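Local coordinates for pullulanase (Bacillus acidopullulyticus, PDB 2WAN), which hydrolyses the alpha-1,6-glucosidic linkages of pullulan and probably those of related branched glucans derived from starch, at residues H423-A428 against S540-R545; L481-V486 against S819-R824; A413-G418 against E533-I538; D605-W610 against N637-I642. All coordinates share one frame; numbering follows the deposited sequence. Where two conformers were deposited one is given.

Contact 1 (H423-A428 against S540-R545); sequences HEQTPA and SLHQQR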
loop_
_atom_site.group_PDB
_atom_site.type_symbol
_atom_site.label_atom_id
_atom_site.label_comp_id
_atom_site.label_asym_id
_atom_site.label_seq_id
_atom_site.Cartn_x
_atom_site.Cartn_y
_atom_site.Cartn_z
ATOM N N HIS A 423 9.366 -15.094 21.835
ATOM C CA HIS A 423 8.109 -15.654 21.317
ATOM C C HIS A 423 7.257 -14.617 20.544
ATOM O O HIS A 423 6.989 -13.523 21.045
ATOM C CB HIS A 423 7.303 -16.277 22.463
ATOM C CG HIS A 423 6.085 -17.021 22.006
ATOM N ND1 HIS A 423 4.803 -16.661 22.368
ATOM C CD2 HIS A 423 5.961 -18.098 21.196
ATOM C CE1 HIS A 423 3.941 -17.491 21.802
ATOM N NE2 HIS A 423 4.617 -18.368 21.082
ATOM N N GLU A 424 6.838 -14.992 19.331
ATOM C CA GLU A 424 5.977 -14.159 18.479
ATOM C C GLU A 424 4.669 -13.750 19.153
ATOM O O GLU A 424 4.113 -14.481 19.994
ATOM C CB GLU A 424 5.690 -14.855 17.138
ATOM C CG GLU A 424 5.059 -16.253 17.243
ATOM C CD GLU A 424 6.081 -17.394 17.399
ATOM O OE1 GLU A 424 7.273 -17.148 17.722
ATOM O OE2 GLU A 424 5.678 -18.558 17.202
ATOM N N GLN A 425 4.194 -12.570 18.761
ATOM C CA GLN A 425 2.951 -12.018 19.262
ATOM C C GLN A 425 1.972 -11.821 18.098
ATOM O O GLN A 425 1.786 -10.710 17.580
ATOM C CB GLN A 425 3.216 -10.717 20.020
ATOM C CG GLN A 425 3.927 -10.899 21.348
ATOM C CD GLN A 425 3.161 -11.773 22.323
ATOM O OE1 GLN A 425 3.730 -12.682 22.935
ATOM N NE2 GLN A 425 1.869 -11.510 22.465
ATOM N N THR A 426 1.389 -12.936 17.673
ATOM C CA THR A 426 0.479 -12.990 16.535
ATOM C C THR A 426 -0.779 -13.693 17.027
ATOM O O THR A 426 -0.746 -14.895 17.314
ATOM C CB THR A 426 1.096 -13.789 15.365
ATOM O OG1 THR A 426 1.713 -14.988 15.871
ATOM C CG2 THR A 426 2.186 -12.965 14.663
ATOM N N PRO A 427 -1.890 -12.951 17.156
ATOM C CA PRO A 427 -3.105 -13.573 17.681
ATOM C C PRO A 427 -3.834 -14.423 16.634
ATOM O O PRO A 427 -3.403 -14.492 15.479
ATOM C CB PRO A 427 -3.959 -12.371 18.070
ATOM C CG PRO A 427 -3.611 -11.369 17.036
ATOM C CD PRO A 427 -2.108 -11.523 16.849
ATOM N N ALA A 428 -4.936 -15.056 17.047
ATOM C CA ALA A 428 -5.683 -15.963 16.152
ATOM C C ALA A 428 -6.253 -15.252 14.926
ATOM O O ALA A 428 -6.329 -15.837 13.842
ATOM C CB ALA A 428 -6.783 -16.693 16.922
ATOM N N SER A 540 11.896 -6.830 23.762
ATOM C CA SER A 540 11.321 -6.194 24.946
ATOM C C SER A 540 9.803 -6.170 24.889
ATOM O O SER A 540 9.132 -6.492 25.861
ATOM C CB SER A 540 11.823 -4.747 25.086
ATOM O OG SER A 540 11.226 -4.112 26.210
ATOM N N LEU A 541 9.279 -5.751 23.739
ATOM C CA LEU A 541 7.833 -5.654 23.545
ATOM C C LEU A 541 7.219 -7.060 23.625
ATOM O O LEU A 541 6.213 -7.240 24.311
ATOM C CB LEU A 541 7.475 -4.927 22.248
ATOM C CG LEU A 541 7.700 -3.389 22.291
ATOM C CD1 LEU A 541 7.451 -2.749 20.951
ATOM C CD2 LEU A 541 6.802 -2.727 23.375
ATOM N N HIS A 542 7.861 -8.036 22.985
ATOM C CA HIS A 542 7.369 -9.416 23.034
ATOM C C HIS A 542 7.296 -9.937 24.465
ATOM O O HIS A 542 6.336 -10.626 24.820
ATOM C CB HIS A 542 8.244 -10.373 22.216
ATOM C CG HIS A 542 8.094 -10.267 20.722
ATOM N ND1 HIS A 542 7.069 -9.592 20.087
ATOM C CD2 HIS A 542 8.821 -10.848 19.739
ATOM C CE1 HIS A 542 7.205 -9.727 18.772
ATOM N NE2 HIS A 542 8.246 -10.509 18.541
ATOM N N GLN A 543 8.292 -9.602 25.292
ATOM C CA GLN A 543 8.289 -10.020 26.709
ATOM C C GLN A 543 7.091 -9.471 27.463
ATOM O O GLN A 543 6.695 -10.033 28.483
ATOM C CB GLN A 543 9.561 -9.576 27.423
ATOM C CG GLN A 543 10.771 -10.470 27.175
ATOM C CD GLN A 543 12.081 -9.752 27.484
ATOM O OE1 GLN A 543 12.085 -8.621 27.996
ATOM N NE2 GLN A 543 13.199 -10.394 27.156
ATOM N N GLN A 544 6.519 -8.371 26.974
ATOM C CA GLN A 544 5.314 -7.790 27.588
ATOM C C GLN A 544 4.037 -8.176 26.822
ATOM O O GLN A 544 2.977 -7.569 27.019
ATOM C CB GLN A 544 5.459 -6.252 27.735
ATOM C CG GLN A 544 6.713 -5.800 28.534
ATOM C CD GLN A 544 7.004 -6.638 29.785
ATOM O OE1 GLN A 544 8.133 -7.093 29.990
ATOM N NE2 GLN A 544 5.990 -6.857 30.609
ATOM N N ARG A 545 4.139 -9.199 25.962
ATOM C CA ARG A 545 3.020 -9.673 25.144
ATOM C C ARG A 545 2.467 -8.566 24.225
ATOM O O ARG A 545 1.244 -8.461 23.971
ATOM C CB ARG A 545 1.926 -10.315 26.033
ATOM C CG ARG A 545 2.478 -11.486 26.874
ATOM C CD ARG A 545 1.539 -11.919 28.012
ATOM N NE ARG A 545 1.224 -10.825 28.941
ATOM C CZ ARG A 545 2.045 -10.343 29.877
ATOM N NH1 ARG A 545 3.272 -10.837 30.047
ATOM N NH2 ARG A 545 1.634 -9.350 30.651
HETATM O O HOH W 1 0.081 -9.164 21.316
#
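His542 meets the loop 423-428 with the face of its ring. The backbone of that loop runs over this one face. The carbonyl O of His423 stands 3.5 Å from CG of His542. Further along, Glu424 CA lies above the rim and Gln425 N, itself hydrogen-bonded to Asp617 OD1, approaches CE1. The ring is placed here by a first torsion of -74°, which sets CG anti to the carbonyl carbon. Its rotation is also fixed from outside the two segments, since NE2 is hydrogen-bonded to His615 O and ND1 makes a weak bond to Ile546 O. The side chain of Gln425 passes the ring, heading the other way. Its CG lies 3.6 Å from ND1 of His542, and its amide plane is turned 52° from the ring.

Three residues on, the helix 529-543 has ended and Arg545 is reached. Gln425, bent at its second torsion, lays its amide against the backbone here, with NE2 3.4 Å from CA of Arg545. No direct hydrogen bond crosses the contact. A water lies between instead, 3.2 Å from Gln425 NE2 and 3.0 Å from Arg545 O, and can accept from the amide. The guanidinium of Arg545 leads away from the loop.

Arg545 has a positive phi of 59° and is the C-prime residue of a Schellman motif. Its N bonds to His542 O, and Ile546 N bonds to Leu541 O. The loop that approaches the first barrel strand thus lies against the turn between helix 529-543 and strand 547-552, an alpha-to-beta turn of the (beta/alpha)8 barrel.

Contact 2 (L481-V486 against S819-R824); sequences LGITTV and SMIHLR
Ile821 points its side chain at the chain around Gly482 and divides it between two tasks. Its CG2, anti to the backbone N, presses on the peptide, 3.3 Å from Gly482 O. The other branch ends at CD1, which lies 4.0 Å from Leu481 CG and equally close to CG2 of Ile483. Leu481 crosses Ile821 obliquely. Ile483 lies beside it and points the same way. Both of these residues also touch Tyr436 of strand 435-438.

His822 reaches the same backbone from one helical position further on. Its NE2 comes within 3.6 Å of Gly482 CA, and the ring approaches at a slant. The strongest polar partner of this nitrogen is Glu480 O, at the end of helix 474-481. Gly482 follows that helix with a positive phi of 95°. It has no side chain, which lets both Ile821 and His822 come close. Its carbonyl O is hydrogen-bonded to Asn825 ND2, so helix 811-826 holds this turn by polar as well as apolar contacts.

The turn leads from helix 474-481 into strand 485-488, the second of eight parallel strands. Helix 811-826, beyond the eighth strand, packs over it at the outer layer of a (beta/alpha)8 barrel.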
loop_
_atom_site.group_PDB
_atom_site.type_symbol
_atom_site.label_atom_id
_atom_site.label_comp_id
_atom_site.label_asym_id
_atom_site.label_seq_id
_atom_site.Cartn_x
_atom_site.Cartn_y
_atom_site.Cartn_z
ATOM N N LEU A 481 -1.936 0.759 29.442
ATOM C CA LEU A 481 -2.957 1.143 28.480
ATOM C C LEU A 481 -3.702 -0.062 27.894
ATOM O O LEU A 481 -4.898 0.033 27.565
ATOM C CB LEU A 481 -2.315 1.983 27.373
ATOM C CG LEU A 481 -3.241 2.603 26.323
ATOM C CD1 LEU A 481 -4.250 3.583 26.982
ATOM C CD2 LEU A 481 -2.407 3.315 25.242
ATOM N N GLY A 482 -3.008 -1.192 27.747
ATOM C CA GLY A 482 -3.683 -2.413 27.254
ATOM C C GLY A 482 -3.601 -2.704 25.756
ATOM O O GLY A 482 -4.142 -3.722 25.272
ATOM N N ILE A 483 -2.913 -1.850 25.002
ATOM C CA ILE A 483 -2.770 -2.111 23.562
ATOM C C ILE A 483 -1.988 -3.402 23.328
ATOM O O ILE A 483 -1.190 -3.813 24.172
ATOM C CB ILE A 483 -2.176 -0.899 22.762
ATOM C CG1 ILE A 483 -0.754 -0.511 23.248
ATOM C CG2 ILE A 483 -3.144 0.335 22.882
ATOM C CD1 ILE A 483 0.411 -1.322 22.577
ATOM N N THR A 484 -2.262 -4.068 22.213
ATOM C CA THR A 484 -1.665 -5.381 21.964
ATOM C C THR A 484 -0.462 -5.329 21.025
ATOM O O THR A 484 0.328 -6.272 20.985
ATOM C CB THR A 484 -2.665 -6.368 21.313
ATOM O OG1 THR A 484 -2.961 -5.942 19.976
ATOM C CG2 THR A 484 -3.965 -6.456 22.121
ATOM N N THR A 485 -0.362 -4.262 20.234
ATOM C CA THR A 485 0.547 -4.248 19.101
ATOM C C THR A 485 0.986 -2.814 18.844
ATOM O O THR A 485 0.147 -1.909 18.769
ATOM C CB THR A 485 -0.132 -4.813 17.808
ATOM O OG1 THR A 485 -0.850 -6.013 18.123
ATOM C CG2 THR A 485 0.895 -5.120 16.729
ATOM N N VAL A 486 2.304 -2.609 18.755
ATOM C CA VAL A 486 2.853 -1.296 18.371
ATOM C C VAL A 486 3.118 -1.306 16.870
ATOM O O VAL A 486 3.805 -2.195 16.362
ATOM C CB VAL A 486 4.155 -0.968 19.157
ATOM C CG1 VAL A 486 4.822 0.298 18.606
ATOM C CG2 VAL A 486 3.838 -0.761 20.622
ATOM N N SER A 819 -9.558 1.733 30.060
ATOM C CA SER A 819 -10.713 0.943 30.501
ATOM C C SER A 819 -11.479 0.363 29.301
ATOM O O SER A 819 -11.928 -0.788 29.354
ATOM C CB SER A 819 -11.655 1.791 31.375
ATOM O OG SER A 819 -11.044 2.088 32.628
ATOM N N MET A 820 -11.626 1.160 28.237
ATOM C CA MET A 820 -12.248 0.712 26.985
ATOM C C MET A 820 -11.449 -0.388 26.315
ATOM O O MET A 820 -12.014 -1.370 25.828
ATOM C CB MET A 820 -12.417 1.874 25.998
ATOM C CG MET A 820 -13.723 2.605 26.154
ATOM S SD MET A 820 -15.206 1.655 25.666
ATOM C CE MET A 820 -16.395 2.958 26.051
ATOM N N ILE A 821 -10.131 -0.203 26.270
ATOM C CA ILE A 821 -9.259 -1.183 25.614
ATOM C C ILE A 821 -9.296 -2.513 26.377
ATOM O O ILE A 821 -9.485 -3.570 25.770
ATOM C CB ILE A 821 -7.841 -0.636 25.460
ATOM C CG1 ILE A 821 -7.838 0.467 24.406
ATOM C CG2 ILE A 821 -6.831 -1.765 25.065
ATOM C CD1 ILE A 821 -6.654 1.432 24.541
ATOM N N HIS A 822 -9.165 -2.459 27.702
ATOM C CA HIS A 822 -9.230 -3.684 28.514
ATOM C C HIS A 822 -10.579 -4.399 28.414
ATOM O O HIS A 822 -10.626 -5.626 28.375
ATOM C CB HIS A 822 -8.885 -3.383 29.976
ATOM C CG HIS A 822 -7.438 -3.039 30.183
ATOM N ND1 HIS A 822 -6.506 -3.954 30.618
ATOM C CD2 HIS A 822 -6.765 -1.880 29.998
ATOM C CE1 HIS A 822 -5.325 -3.365 30.719
ATOM N NE2 HIS A 822 -5.455 -2.108 30.342
ATOM N N LEU A 823 -11.665 -3.634 28.351
ATOM C CA LEU A 823 -12.993 -4.231 28.139
ATOM C C LEU A 823 -13.048 -5.050 26.828
ATOM O O LEU A 823 -13.480 -6.211 26.836
ATOM C CB LEU A 823 -14.085 -3.153 28.152
ATOM C CG LEU A 823 -15.520 -3.720 28.043
ATOM C CD1 LEU A 823 -15.985 -4.291 29.382
ATOM C CD2 LEU A 823 -16.446 -2.614 27.598
ATOM N N ARG A 824 -12.630 -4.454 25.714
ATOM C CA ARG A 824 -12.536 -5.171 24.443
ATOM C C ARG A 824 -11.651 -6.418 24.555
ATOM O O ARG A 824 -12.025 -7.497 24.029
ATOM C CB ARG A 824 -12.010 -4.262 23.320
ATOM C CG ARG A 824 -12.158 -4.907 21.943
ATOM C CD ARG A 824 -11.391 -4.137 20.856
ATOM N NE ARG A 824 -11.526 -4.799 19.544
ATOM C CZ ARG A 824 -12.576 -4.672 18.724
ATOM N NH1 ARG A 824 -13.636 -3.947 19.069
ATOM N NH2 ARG A 824 -12.587 -5.315 17.556
#

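Contact 3 (A413-G418 against E533-I538); sequences ATDPAG and ELKQLI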
loop_
_atom_site.group_PDB
_atom_site.type_symbol
_atom_site.label_atom_id
_atom_site.label_comp_id
_atom_site.label_asym_id
_atom_site.label_seq_id
_atom_site.Cartn_x
_atom_site.Cartn_y
_atom_site.Cartn_z
ATOM N N ALA A 413 25.891 -13.126 15.286
ATOM C CA ALA A 413 26.600 -12.355 16.293
ATOM C C ALA A 413 25.833 -11.104 16.704
ATOM O O ALA A 413 26.090 -10.545 17.766
ATOM C CB ALA A 413 27.992 -11.981 15.800
ATOM N N THR A 414 24.899 -10.665 15.854
ATOM C CA THR A 414 24.071 -9.481 16.199
ATOM C C THR A 414 22.915 -9.782 17.148
ATOM O O THR A 414 22.293 -8.851 17.670
ATOM C CB THR A 414 23.501 -8.759 14.943
ATOM O OG1 THR A 414 22.461 -9.550 14.346
ATOM C CG2 THR A 414 24.597 -8.558 13.904
ATOM N N ASP A 415 22.584 -11.063 17.349
ATOM C CA ASP A 415 21.440 -11.399 18.188
ATOM C C ASP A 415 21.726 -11.000 19.625
ATOM O O ASP A 415 22.814 -11.291 20.152
ATOM C CB ASP A 415 21.159 -12.910 18.161
ATOM C CG ASP A 415 20.620 -13.409 16.840
ATOM O OD1 ASP A 415 20.206 -12.623 15.966
ATOM O OD2 ASP A 415 20.601 -14.653 16.676
ATOM N N PRO A 416 20.757 -10.335 20.291
ATOM C CA PRO A 416 20.982 -10.054 21.697
ATOM C C PRO A 416 20.848 -11.321 22.544
ATOM O O PRO A 416 20.310 -12.328 22.075
ATOM C CB PRO A 416 19.861 -9.063 22.044
ATOM C CG PRO A 416 18.719 -9.490 21.150
ATOM C CD PRO A 416 19.437 -9.847 19.828
ATOM N N ALA A 417 21.357 -11.279 23.772
ATOM C CA ALA A 417 21.216 -12.401 24.706
ATOM C C ALA A 417 19.736 -12.698 24.919
ATOM O O ALA A 417 18.914 -11.771 25.012
ATOM C CB ALA A 417 21.914 -12.082 26.042
ATOM N N GLY A 418 19.399 -13.980 24.963
ATOM C CA GLY A 418 18.019 -14.384 25.214
ATOM C C GLY A 418 17.143 -14.472 23.977
ATOM O O GLY A 418 16.000 -14.920 24.082
ATOM N N GLU A 533 20.033 -3.413 18.406
ATOM C CA GLU A 533 19.152 -2.551 19.188
ATOM C C GLU A 533 17.703 -2.634 18.760
ATOM O O GLU A 533 16.828 -2.598 19.609
ATOM C CB GLU A 533 19.655 -1.100 19.227
ATOM C CG GLU A 533 20.982 -1.021 20.046
ATOM C CD GLU A 533 21.728 0.290 19.901
ATOM O OE1 GLU A 533 21.157 1.254 19.361
ATOM O OE2 GLU A 533 22.912 0.363 20.335
ATOM N N LEU A 534 17.454 -2.778 17.460
ATOM C CA LEU A 534 16.078 -2.963 17.001
ATOM C C LEU A 534 15.559 -4.326 17.434
ATOM O O LEU A 534 14.403 -4.453 17.856
ATOM C CB LEU A 534 15.963 -2.754 15.487
ATOM C CG LEU A 534 14.568 -2.971 14.848
ATOM C CD1 LEU A 534 13.443 -2.161 15.546
ATOM C CD2 LEU A 534 14.581 -2.681 13.353
ATOM N N LYS A 535 16.417 -5.341 17.360
ATOM C CA LYS A 535 16.015 -6.647 17.898
ATOM C C LYS A 535 15.681 -6.538 19.382
ATOM O O LYS A 535 14.742 -7.184 19.837
ATOM C CB LYS A 535 17.096 -7.723 17.665
ATOM C CG LYS A 535 17.256 -8.123 16.216
ATOM C CD LYS A 535 18.426 -9.120 16.032
ATOM C CE LYS A 535 18.484 -9.567 14.571
ATOM N NZ LYS A 535 19.743 -10.340 14.289
ATOM N N GLN A 536 16.447 -5.734 20.142
ATOM C CA GLN A 536 16.172 -5.571 21.572
ATOM C C GLN A 536 14.835 -4.889 21.800
ATOM O O GLN A 536 14.120 -5.251 22.724
ATOM C CB GLN A 536 17.305 -4.811 22.273
ATOM C CG GLN A 536 18.571 -5.656 22.360
ATOM C CD GLN A 536 19.756 -4.876 22.911
ATOM O OE1 GLN A 536 20.324 -4.020 22.239
ATOM N NE2 GLN A 536 20.143 -5.194 24.133
ATOM N N LEU A 537 14.500 -3.910 20.955
ATOM C CA LEU A 537 13.156 -3.286 21.022
ATOM C C LEU A 537 12.053 -4.354 20.869
ATOM O O LEU A 537 11.114 -4.437 21.679
ATOM C CB LEU A 537 13.000 -2.196 19.954
ATOM C CG LEU A 537 11.638 -1.482 19.803
ATOM C CD1 LEU A 537 11.825 -0.132 19.104
ATOM C CD2 LEU A 537 10.615 -2.293 18.990
ATOM N N ILE A 538 12.175 -5.149 19.813
ATOM C CA ILE A 538 11.197 -6.202 19.505
ATOM C C ILE A 538 11.147 -7.245 20.629
ATOM O O ILE A 538 10.064 -7.627 21.080
ATOM C CB ILE A 538 11.526 -6.830 18.135
ATOM C CG1 ILE A 538 11.342 -5.777 17.038
ATOM C CG2 ILE A 538 10.674 -8.113 17.856
ATOM C CD1 ILE A 538 12.087 -6.125 15.734
#
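Lys535 reaches from helix 529-543 to the loop 413-418 and carries the tight part of the contact. Its chain is extended, and the ammonium NZ lies between several oxygens. Thr414 OG1 accepts a hydrogen bond from Lys535 NZ at 2.8 Å. Asp415 OD1 forms a salt bridge with Lys535 NZ at 2.9 Å and is met almost head-on. A second salt bridge runs to Glu613 OE2 on helix 597-614. The Thr414 hydroxyl stands between the backbone N and the carbonyl carbon, with a first torsion of 72°. It takes the bond from Lys535 and gives its own proton to Leu411 O. The CB of Asp415 points away from the helix, yet its carboxylate turns back to the ammonium. Pro416 lies across the base of the lysine at about a right angle, with its CD 3.8 Å from CB of Lys535.

The other side is more open to solvent and has no polar bond between these two segments. Pro416 and Gln536 run alongside one another, heading opposite ways. Their closest carbons are CB of Pro416 and CG of Gln536, 3.7 Å apart, and both residues are partly exposed. Beyond them Ala417 and Gly418 lie at the surface, though Ala417 O is still tied to Gln539 NE2.

The lysine is buried, so its charge needs partners inside the protein. Two carboxylates and a hydroxyl supply them. They probably keep the ammonium protonated, and they join the loop to two helices through a single nitrogen.

Contact 4 (D605-W610 against N637-I642); sequences DSVNYW and NELHAI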
loop_
_atom_site.group_PDB
_atom_site.type_symbol
_atom_site.label_atom_id
_atom_site.label_comp_id
_atom_site.label_asym_id
_atom_site.label_seq_id
_atom_site.Cartn_x
_atom_site.Cartn_y
_atom_site.Cartn_z
ATOM N N ASP A 605 11.036 -11.065 -0.898
ATOM C CA ASP A 605 12.244 -11.452 -0.159
ATOM C C ASP A 605 12.430 -10.544 1.069
ATOM O O ASP A 605 12.784 -11.019 2.152
ATOM C CB ASP A 605 13.492 -11.360 -1.029
ATOM C CG ASP A 605 13.567 -12.456 -2.083
ATOM O OD1 ASP A 605 12.836 -13.450 -1.999
ATOM O OD2 ASP A 605 14.381 -12.305 -3.003
ATOM N N SER A 606 12.167 -9.248 0.890
ATOM C CA SER A 606 12.352 -8.286 1.990
ATOM C C SER A 606 11.421 -8.563 3.178
ATOM O O SER A 606 11.874 -8.624 4.318
ATOM C CB SER A 606 12.168 -6.851 1.506
ATOM O OG SER A 606 12.525 -5.947 2.544
ATOM N N VAL A 607 10.124 -8.730 2.925
ATOM C CA VAL A 607 9.192 -8.937 4.050
ATOM C C VAL A 607 9.490 -10.287 4.730
ATOM O O VAL A 607 9.398 -10.402 5.945
ATOM C CB VAL A 607 7.687 -8.779 3.677
ATOM C CG1 VAL A 607 7.365 -7.323 3.331
ATOM C CG2 VAL A 607 7.277 -9.723 2.541
ATOM N N ASN A 608 9.885 -11.288 3.951
ATOM C CA ASN A 608 10.299 -12.560 4.556
ATOM C C ASN A 608 11.499 -12.377 5.471
ATOM O O ASN A 608 11.545 -12.968 6.547
ATOM C CB ASN A 608 10.619 -13.609 3.495
ATOM C CG ASN A 608 9.380 -14.361 3.042
ATOM O OD1 ASN A 608 8.960 -15.330 3.678
ATOM N ND2 ASN A 608 8.789 -13.917 1.943
ATOM N N TYR A 609 12.458 -11.565 5.023
ATOM C CA TYR A 609 13.688 -11.315 5.782
ATOM C C TYR A 609 13.346 -10.619 7.106
ATOM O O TYR A 609 13.863 -11.015 8.168
ATOM C CB TYR A 609 14.680 -10.458 4.973
ATOM C CG TYR A 609 15.845 -9.967 5.806
ATOM C CD1 TYR A 609 16.842 -10.858 6.251
ATOM C CD2 TYR A 609 15.953 -8.623 6.170
ATOM C CE1 TYR A 609 17.926 -10.404 7.017
ATOM C CE2 TYR A 609 17.027 -8.159 6.953
ATOM C CZ TYR A 609 18.009 -9.059 7.371
ATOM O OH TYR A 609 19.058 -8.614 8.150
ATOM N N TRP A 610 12.507 -9.581 7.055
ATOM C CA TRP A 610 12.144 -8.882 8.292
ATOM C C TRP A 610 11.431 -9.795 9.303
ATOM O O TRP A 610 11.706 -9.752 10.513
ATOM C CB TRP A 610 11.330 -7.612 7.993
ATOM C CG TRP A 610 12.235 -6.505 7.529
ATOM C CD1 TRP A 610 12.494 -6.149 6.236
ATOM C CD2 TRP A 610 13.055 -5.662 8.351
ATOM N NE1 TRP A 610 13.400 -5.111 6.194
ATOM C CE2 TRP A 610 13.768 -4.796 7.483
ATOM C CE3 TRP A 610 13.254 -5.551 9.744
ATOM C CZ2 TRP A 610 14.661 -3.816 7.953
ATOM C CZ3 TRP A 610 14.144 -4.564 10.226
ATOM C CH2 TRP A 610 14.838 -3.710 9.321
ATOM N N ASN A 637 0.002 -14.826 1.251
ATOM C CA ASN A 637 0.189 -16.278 1.180
ATOM C C ASN A 637 1.553 -16.745 1.703
ATOM O O ASN A 637 1.630 -17.726 2.441
ATOM C CB ASN A 637 -0.079 -16.786 -0.243
ATOM C CG ASN A 637 -1.553 -16.688 -0.635
ATOM O OD1 ASN A 637 -2.419 -16.445 0.202
ATOM N ND2 ASN A 637 -1.837 -16.862 -1.919
ATOM N N GLU A 638 2.624 -16.053 1.316
ATOM C CA GLU A 638 3.969 -16.429 1.766
ATOM C C GLU A 638 4.133 -16.242 3.268
ATOM O O GLU A 638 4.619 -17.142 3.968
ATOM C CB GLU A 638 5.055 -15.647 1.021
ATOM C CG GLU A 638 5.223 -16.072 -0.430
ATOM C CD GLU A 638 6.505 -15.570 -1.066
ATOM O OE1 GLU A 638 7.375 -14.992 -0.364
ATOM O OE2 GLU A 638 6.632 -15.762 -2.295
ATOM N N LEU A 639 3.710 -15.082 3.772
ATOM C CA LEU A 639 3.872 -14.835 5.196
ATOM C C LEU A 639 2.955 -15.712 6.059
ATOM O O LEU A 639 3.383 -16.167 7.129
ATOM C CB LEU A 639 3.736 -13.349 5.539
ATOM C CG LEU A 639 4.807 -12.473 4.881
ATOM C CD1 LEU A 639 4.534 -11.025 5.243
ATOM C CD2 LEU A 639 6.245 -12.893 5.274
ATOM N N HIS A 640 1.729 -15.979 5.599
ATOM C CA HIS A 640 0.808 -16.823 6.387
ATOM C C HIS A 640 1.251 -18.292 6.393
ATOM O O HIS A 640 0.923 -19.046 7.303
ATOM C CB HIS A 640 -0.652 -16.685 5.922
ATOM C CG HIS A 640 -1.262 -15.347 6.237
ATOM N ND1 HIS A 640 -1.117 -14.722 7.457
ATOM C CD2 HIS A 640 -2.025 -14.520 5.481
ATOM C CE1 HIS A 640 -1.764 -13.564 7.439
ATOM N NE2 HIS A 640 -2.329 -13.422 6.253
ATOM N N ALA A 641 2.010 -18.683 5.377
ATOM C CA ALA A 641 2.635 -20.012 5.375
ATOM C C ALA A 641 3.685 -20.160 6.480
ATOM O O ALA A 641 3.878 -21.256 7.015
ATOM C CB ALA A 641 3.239 -20.330 3.995
ATOM N N ILE A 642 4.360 -19.062 6.816
ATOM C CA ILE A 642 5.312 -19.045 7.928
ATOM C C ILE A 642 4.527 -19.053 9.245
ATOM O O ILE A 642 4.790 -19.863 10.134
ATOM C CB ILE A 642 6.233 -17.810 7.833
ATOM C CG1 ILE A 642 7.163 -17.952 6.622
ATOM C CG2 ILE A 642 7.047 -17.586 9.143
ATOM C CD1 ILE A 642 7.731 -16.662 6.165
HETATM O O HOH W 2 10.464 -14.387 -0.835
#
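Glu638 OE1 takes hydrogen bonds from two donors. Asn608 ND2 donates to Glu638 OE1 at 2.9 Å. A water lies 3.2 Å from Glu638 OE1 and donates to it, and also donates to Asp605 OD1 at 2.8 Å. The bond from Asn608 is bent, with an angle of 132° at the hydrogen, and the oxygen is tilted out of the amide plane. ND2 has a second and stronger partner in Leu604 O, one turn back in its own helix. A first torsion of -86° sets CG of Asn608 anti to the carbonyl carbon and turns the amide across the gap between the helices.

The other end of the amide meets carbon. Asn608 OD1 makes an unusually short contact with CD1 of Ile642, at 3.1 Å, and a longer one with CD2 of Leu639. Deeper in, Leu639 and Val607 cross at about a right angle, with CD1 and CG2 4.1 Å apart. Both also touch Phe619 of strand 618-621, which lies between the two helices in sequence. The axes of 605-610 and 637-642 run in the same general direction, crossing at -23°, and approach to 10.4 Å.

Val607 and Leu639 form the buried inner side, while Ile642 sits at the rim beside the polar bonds. Asp605 and Glu638 carry like charges 5.9 Å apart, OD1 to OE1. The bridging water, the Asn608 amide and a salt bridge from Asp605 OD2 to Lys601 probably ease their repulsion.

Contact 2 is the buried one, contact 1 lies at the surface, and contacts 3 and 4 are partly buried. Contacts 1 and 3 use successive parts of helix 529-543, and each sets it against the long loop ahead of strand 435-438. They differ in chemistry: contact 1 relies on a ring face, backbone and water, contact 3 on a salt-bridged lysine. Contact 2 packs an isoleucine and a histidine on a glycine turn, with no hydrogen bond between its two segments. Contact 4 joins two neighbouring barrel helices through methyl groups and a polar rim. Leu541 CD1 touches Val486 CG2 at 4.1 Å, linking contacts 1 and 2. Leu534 CD2 meets Trp610 CZ3 at 3.7 Å, linking contacts 3 and 4.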